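Local structure of glycosyl hydrolase family 62 protein (Coprinopsis cinerea, 5B6T) at residues Gly216-Trp226 against Ala237-Arg248. The protein hydrolyses alpha-L-arabinofuranosidic bonds and probably removes arabinofuranose side groups from arabinoxylan. Residues are numbered along the deposited sequence; the frame is centred on the assembly and turned at random.
Sequences GSDGRRWFRSW and ALADQESNPFAR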
loop_
_atom_site.group_PDB
_atom_site.type_symbol
_atom_site.label_atom_id
_atom_site.label_comp_id
_atom_site.label_asym_id
_atom_site.label_seq_id
_atom_site.Cartn_x
_atom_site.Cartn_y
_atom_site.Cartn_z
ATOM N N GLY A 216 -14.069 10.734 1.608
ATOM C CA GLY A 216 -15.502 10.669 1.871
ATOM C C GLY A 216 -16.203 12.015 1.895
ATOM O O GLY A 216 -15.567 13.094 1.714
ATOM N N SER A 217 -17.516 11.935 2.132
ATOM C CA SER A 217 -18.379 13.123 2.168
ATOM C C SER A 217 -17.996 14.104 3.277
ATOM O O SER A 217 -18.307 15.290 3.186
ATOM C CB SER A 217 -19.842 12.709 2.334
ATOM O OG SER A 217 -20.040 11.990 3.537
ATOM N N ASP A 218 -17.324 13.601 4.314
ATOM C CA ASP A 218 -16.776 14.447 5.394
ATOM C C ASP A 218 -15.340 14.926 5.145
ATOM O O ASP A 218 -14.718 15.505 6.019
ATOM C CB ASP A 218 -16.823 13.705 6.723
ATOM C CG ASP A 218 -16.134 12.339 6.653
ATOM O OD1 ASP A 218 -15.558 12.014 5.586
ATOM O OD2 ASP A 218 -16.196 11.619 7.654
ATOM N N GLY A 219 -14.804 14.678 3.949
ATOM C CA GLY A 219 -13.423 15.013 3.648
ATOM C C GLY A 219 -12.365 14.056 4.193
ATOM O O GLY A 219 -11.167 14.284 3.988
ATOM N N ARG A 220 -12.778 12.985 4.857
ATOM C CA ARG A 220 -11.827 12.083 5.509
ATOM C C ARG A 220 -11.520 10.848 4.661
ATOM O O ARG A 220 -12.357 10.343 3.927
ATOM C CB ARG A 220 -12.369 11.656 6.878
ATOM C CG ARG A 220 -12.591 12.799 7.866
ATOM C CD ARG A 220 -11.285 13.402 8.297
ATOM N NE ARG A 220 -11.464 14.554 9.190
ATOM C CZ ARG A 220 -10.463 15.298 9.637
ATOM N NH1 ARG A 220 -9.195 15.012 9.331
ATOM N NH2 ARG A 220 -10.730 16.330 10.420
ATOM N N ARG A 221 -10.307 10.351 4.813
ATOM C CA ARG A 221 -9.876 9.169 4.072
ATOM C C ARG A 221 -10.532 7.917 4.649
ATOM O O ARG A 221 -10.746 7.775 5.869
ATOM C CB ARG A 221 -8.353 9.018 4.109
ATOM C CG ARG A 221 -7.578 10.230 3.603
ATOM C CD ARG A 221 -8.099 10.687 2.255
ATOM N NE ARG A 221 -7.302 11.749 1.658
ATOM C CZ ARG A 221 -6.359 11.586 0.737
ATOM N NH1 ARG A 221 -5.992 10.377 0.300
ATOM N NH2 ARG A 221 -5.751 12.680 0.238
ATOM N N TRP A 222 -10.815 7.001 3.737
ATOM C CA TRP A 222 -11.399 5.712 4.080
ATOM C C TRP A 222 -11.145 4.707 2.975
ATOM O O TRP A 222 -10.696 5.087 1.896
ATOM C CB TRP A 222 -12.901 5.839 4.366
ATOM C CG TRP A 222 -13.783 6.230 3.189
ATOM C CD1 TRP A 222 -13.758 7.398 2.496
ATOM C CD2 TRP A 222 -14.820 5.433 2.607
ATOM N NE1 TRP A 222 -14.733 7.381 1.524
ATOM C CE2 TRP A 222 -15.381 6.182 1.550
ATOM C CE3 TRP A 222 -15.338 4.160 2.881
ATOM C CZ2 TRP A 222 -16.429 5.702 0.776
ATOM C CZ3 TRP A 222 -16.358 3.681 2.118
ATOM C CH2 TRP A 222 -16.914 4.452 1.078
ATOM N N PHE A 223 -11.450 3.437 3.240
ATOM C CA PHE A 223 -11.282 2.353 2.278
ATOM C C PHE A 223 -12.556 1.671 1.867
ATOM O O PHE A 223 -13.396 1.350 2.710
ATOM C CB PHE A 223 -10.287 1.271 2.792
ATOM C CG PHE A 223 -8.875 1.723 2.666
ATOM C CD1 PHE A 223 -8.282 2.491 3.687
ATOM C CD2 PHE A 223 -8.191 1.510 1.497
ATOM C CE1 PHE A 223 -6.995 2.953 3.536
ATOM C CE2 PHE A 223 -6.907 1.999 1.340
ATOM C CZ PHE A 223 -6.326 2.739 2.349
ATOM N N ARG A 224 -12.646 1.428 0.558
ATOM C CA ARG A 224 -13.683 0.604 -0.047
ATOM C C ARG A 224 -13.112 -0.730 -0.426
ATOM O O ARG A 224 -11.907 -0.857 -0.609
ATOM C CB ARG A 224 -14.257 1.315 -1.273
ATOM C CG ARG A 224 -14.875 2.674 -0.934
ATOM C CD ARG A 224 -15.336 3.451 -2.147
ATOM N NE ARG A 224 -16.476 2.835 -2.819
ATOM C CZ ARG A 224 -16.740 2.941 -4.128
ATOM N NH1 ARG A 224 -15.950 3.665 -4.927
ATOM N NH2 ARG A 224 -17.797 2.328 -4.642
ATOM N N SER A 225 -13.983 -1.731 -0.567
ATOM C CA SER A 225 -13.545 -3.090 -0.891
ATOM C C SER A 225 -14.484 -3.777 -1.860
ATOM O O SER A 225 -15.709 -3.535 -1.854
ATOM C CB SER A 225 -13.431 -3.938 0.377
ATOM O OG SER A 225 -14.666 -3.983 1.108
ATOM N N TRP A 226 -13.876 -4.661 -2.650
ATOM C CA TRP A 226 -14.555 -5.465 -3.664
ATOM C C TRP A 226 -13.911 -6.826 -3.696
ATOM O O TRP A 226 -12.756 -6.989 -3.282
ATOM C CB TRP A 226 -14.389 -4.854 -5.062
ATOM C CG TRP A 226 -14.935 -3.506 -5.290
ATOM C CD1 TRP A 226 -16.102 -3.196 -5.935
ATOM C CD2 TRP A 226 -14.339 -2.250 -4.953
ATOM N NE1 TRP A 226 -16.273 -1.851 -6.019
ATOM C CE2 TRP A 226 -15.215 -1.237 -5.406
ATOM C CE3 TRP A 226 -13.158 -1.874 -4.306
ATOM C CZ2 TRP A 226 -14.947 0.127 -5.220
ATOM C CZ3 TRP A 226 -12.903 -0.520 -4.145
ATOM C CH2 TRP A 226 -13.774 0.442 -4.616
ATOM N N ALA A 237 -18.863 -5.220 -5.395
ATOM C CA ALA A 237 -18.778 -4.550 -4.092
ATOM C C ALA A 237 -18.800 -5.559 -2.960
ATOM O O ALA A 237 -19.546 -6.552 -3.014
ATOM C CB ALA A 237 -19.926 -3.532 -3.916
ATOM N N LEU A 238 -17.962 -5.336 -1.946
ATOM C CA LEU A 238 -17.990 -6.102 -0.726
ATOM C C LEU A 238 -18.487 -5.110 0.312
ATOM O O LEU A 238 -19.725 -4.968 0.493
ATOM C CB LEU A 238 -16.616 -6.710 -0.415
ATOM C CG LEU A 238 -16.557 -7.612 0.824
ATOM C CD1 LEU A 238 -17.351 -8.895 0.574
ATOM C CD2 LEU A 238 -15.128 -7.916 1.207
ATOM N N ALA A 239 -17.577 -4.363 0.939
ATOM C CA ALA A 239 -17.936 -3.266 1.833
ATOM C C ALA A 239 -17.394 -1.991 1.207
ATOM O O ALA A 239 -16.212 -1.653 1.314
ATOM C CB ALA A 239 -17.370 -3.497 3.220
ATOM N N ASP A 240 -18.248 -1.290 0.471
ATOM C CA ASP A 240 -17.780 -0.184 -0.413
ATOM C C ASP A 240 -18.589 1.102 -0.256
ATOM O O ASP A 240 -18.534 1.984 -1.113
ATOM C CB ASP A 240 -17.748 -0.640 -1.876
ATOM C CG ASP A 240 -19.101 -0.544 -2.544
ATOM O OD1 ASP A 240 -20.100 -0.869 -1.853
ATOM O OD2 ASP A 240 -19.151 -0.146 -3.731
ATOM N N GLN A 241 -19.309 1.233 0.865
ATOM C CA GLN A 241 -20.125 2.415 1.095
ATOM C C GLN A 241 -19.779 3.058 2.421
ATOM O O GLN A 241 -19.258 2.409 3.332
ATOM C CB GLN A 241 -21.612 2.040 1.023
ATOM C CG GLN A 241 -22.038 1.431 -0.312
ATOM C CD GLN A 241 -21.890 2.386 -1.490
ATOM O OE1 GLN A 241 -21.974 3.622 -1.333
ATOM N NE2 GLN A 241 -21.614 1.834 -2.669
ATOM N N GLU A 242 -20.044 4.348 2.538
ATOM C CA GLU A 242 -19.767 5.034 3.803
ATOM C C GLU A 242 -20.442 4.350 5.004
ATOM O O GLU A 242 -19.850 4.252 6.088
ATOM C CB GLU A 242 -20.105 6.517 3.736
ATOM C CG GLU A 242 -19.176 7.254 2.788
ATOM C CD GLU A 242 -19.323 8.754 2.800
ATOM O OE1 GLU A 242 -20.148 9.295 3.578
ATOM O OE2 GLU A 242 -18.542 9.398 2.058
ATOM N N SER A 243 -21.650 3.829 4.784
ATOM C CA SER A 243 -22.399 3.092 5.833
ATOM C C SER A 243 -22.033 1.602 5.989
ATOM O O SER A 243 -22.510 0.907 6.914
ATOM C CB SER A 243 -23.900 3.230 5.562
ATOM O OG SER A 243 -24.208 2.664 4.319
ATOM N N ASN A 244 -21.221 1.099 5.063
ATOM C CA ASN A 244 -20.679 -0.244 5.143
ATOM C C ASN A 244 -19.274 -0.250 4.520
ATOM O O ASN A 244 -19.078 -0.716 3.404
ATOM C CB ASN A 244 -21.582 -1.296 4.519
ATOM C CG ASN A 244 -21.028 -2.679 4.714
ATOM O OD1 ASN A 244 -20.517 -3.002 5.799
ATOM N ND2 ASN A 244 -21.095 -3.508 3.673
ATOM N N PRO A 245 -18.303 0.309 5.248
ATOM C CA PRO A 245 -16.988 0.568 4.646
ATOM C C PRO A 245 -16.021 -0.583 4.900
ATOM O O PRO A 245 -16.230 -1.370 5.817
ATOM C CB PRO A 245 -16.536 1.816 5.387
ATOM C CG PRO A 245 -17.110 1.656 6.765
ATOM C CD PRO A 245 -18.455 1.017 6.536
ATOM N N PHE A 246 -14.918 -0.664 4.154
ATOM C CA PHE A 246 -13.912 -1.618 4.565
ATOM C C PHE A 246 -13.298 -1.103 5.870
ATOM O O PHE A 246 -13.228 -1.828 6.859
ATOM C CB PHE A 246 -12.843 -1.832 3.488
ATOM C CG PHE A 246 -11.817 -2.820 3.900
ATOM C CD1 PHE A 246 -12.106 -4.186 3.902
ATOM C CD2 PHE A 246 -10.563 -2.386 4.330
ATOM C CE1 PHE A 246 -11.148 -5.116 4.315
ATOM C CE2 PHE A 246 -9.606 -3.294 4.761
ATOM C CZ PHE A 246 -9.898 -4.668 4.746
ATOM N N ALA A 247 -12.841 0.148 5.863
ATOM C CA ALA A 247 -12.249 0.753 7.052
ATOM C C ALA A 247 -12.471 2.258 6.968
ATOM O O ALA A 247 -12.154 2.874 5.959
ATOM C CB ALA A 247 -10.766 0.414 7.152
ATOM N N ARG A 248 -13.010 2.827 8.036
ATOM C CA ARG A 248 -13.416 4.224 8.080
ATOM C C ARG A 248 -13.619 4.585 9.551
ATOM O O ARG A 248 -13.747 3.689 10.379
ATOM C CB ARG A 248 -14.726 4.396 7.307
ATOM C CG ARG A 248 -15.189 5.852 7.136
ATOM C CD ARG A 248 -16.253 5.971 6.043
ATOM N NE ARG A 248 -16.701 7.350 5.950
ATOM C CZ ARG A 248 -17.814 7.860 6.498
ATOM N NH1 ARG A 248 -18.712 7.115 7.137
ATOM N NH2 ARG A 248 -18.034 9.166 6.377
HETATM O O HOH W 1 -14.960 9.420 5.118
HETATM O O HOH W 2 -18.889 -0.615 -6.593
#
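R224 grips D240 side-on with two nitrogens: NE donates to the backbone D240 O at 2.8 Å, while NH2 forms a salt bridge with D240 OD2 at 3.0 Å, met from above the carboxylate plane. A bend at chi3 (68°) in an otherwise extended chain turns the guanidinium to this position, where W226 CZ2 lies over the centre of one face. Water 2 links the same D240 OD2 to W226 NE1. A leucine at R224 would probably leave the D240 carboxylate without its charged mate and the D240 carbonyl without this donor.

The W222 ring is sandwiched: E242 CG, 4.2 Å from the centroid of its six-membered ring, and R248 CD cover one face, R224 CG the opposite one, and P245 CB approaches W222 CE3 at 3.6 Å. Beyond CG, the extended E242 chain carries its carboxylate to the 216-219 turn, where E242 OE2 accepts from S217 N (2.7 Å, 163°) and E242 OE1 takes S217 OG on its syn lone pair. R248 NH2 pairs with D218 OD2 at 3.3 Å, and water 1 joins R248 NE to D218 OD1 and R220 O.

Backbone bonds, helped by the S225 hydroxyl, fasten the two segments. F223 N donates to A247 O at 2.9 Å, and S225 N and S225 OG reach A239 O from one face of its plane. R192 accepts from R224 NH1 through its carbonyl. Two classic beta bulges, L238-A239 opposite S225 and F246-A247 opposite F223, mark an irregular chain fastened along strand 221-228, within the antiparallel run 195-202, 207-215, 221-228 and 236-237 of a blade-like mixed sheet of the five-bladed beta-propeller known for GH62.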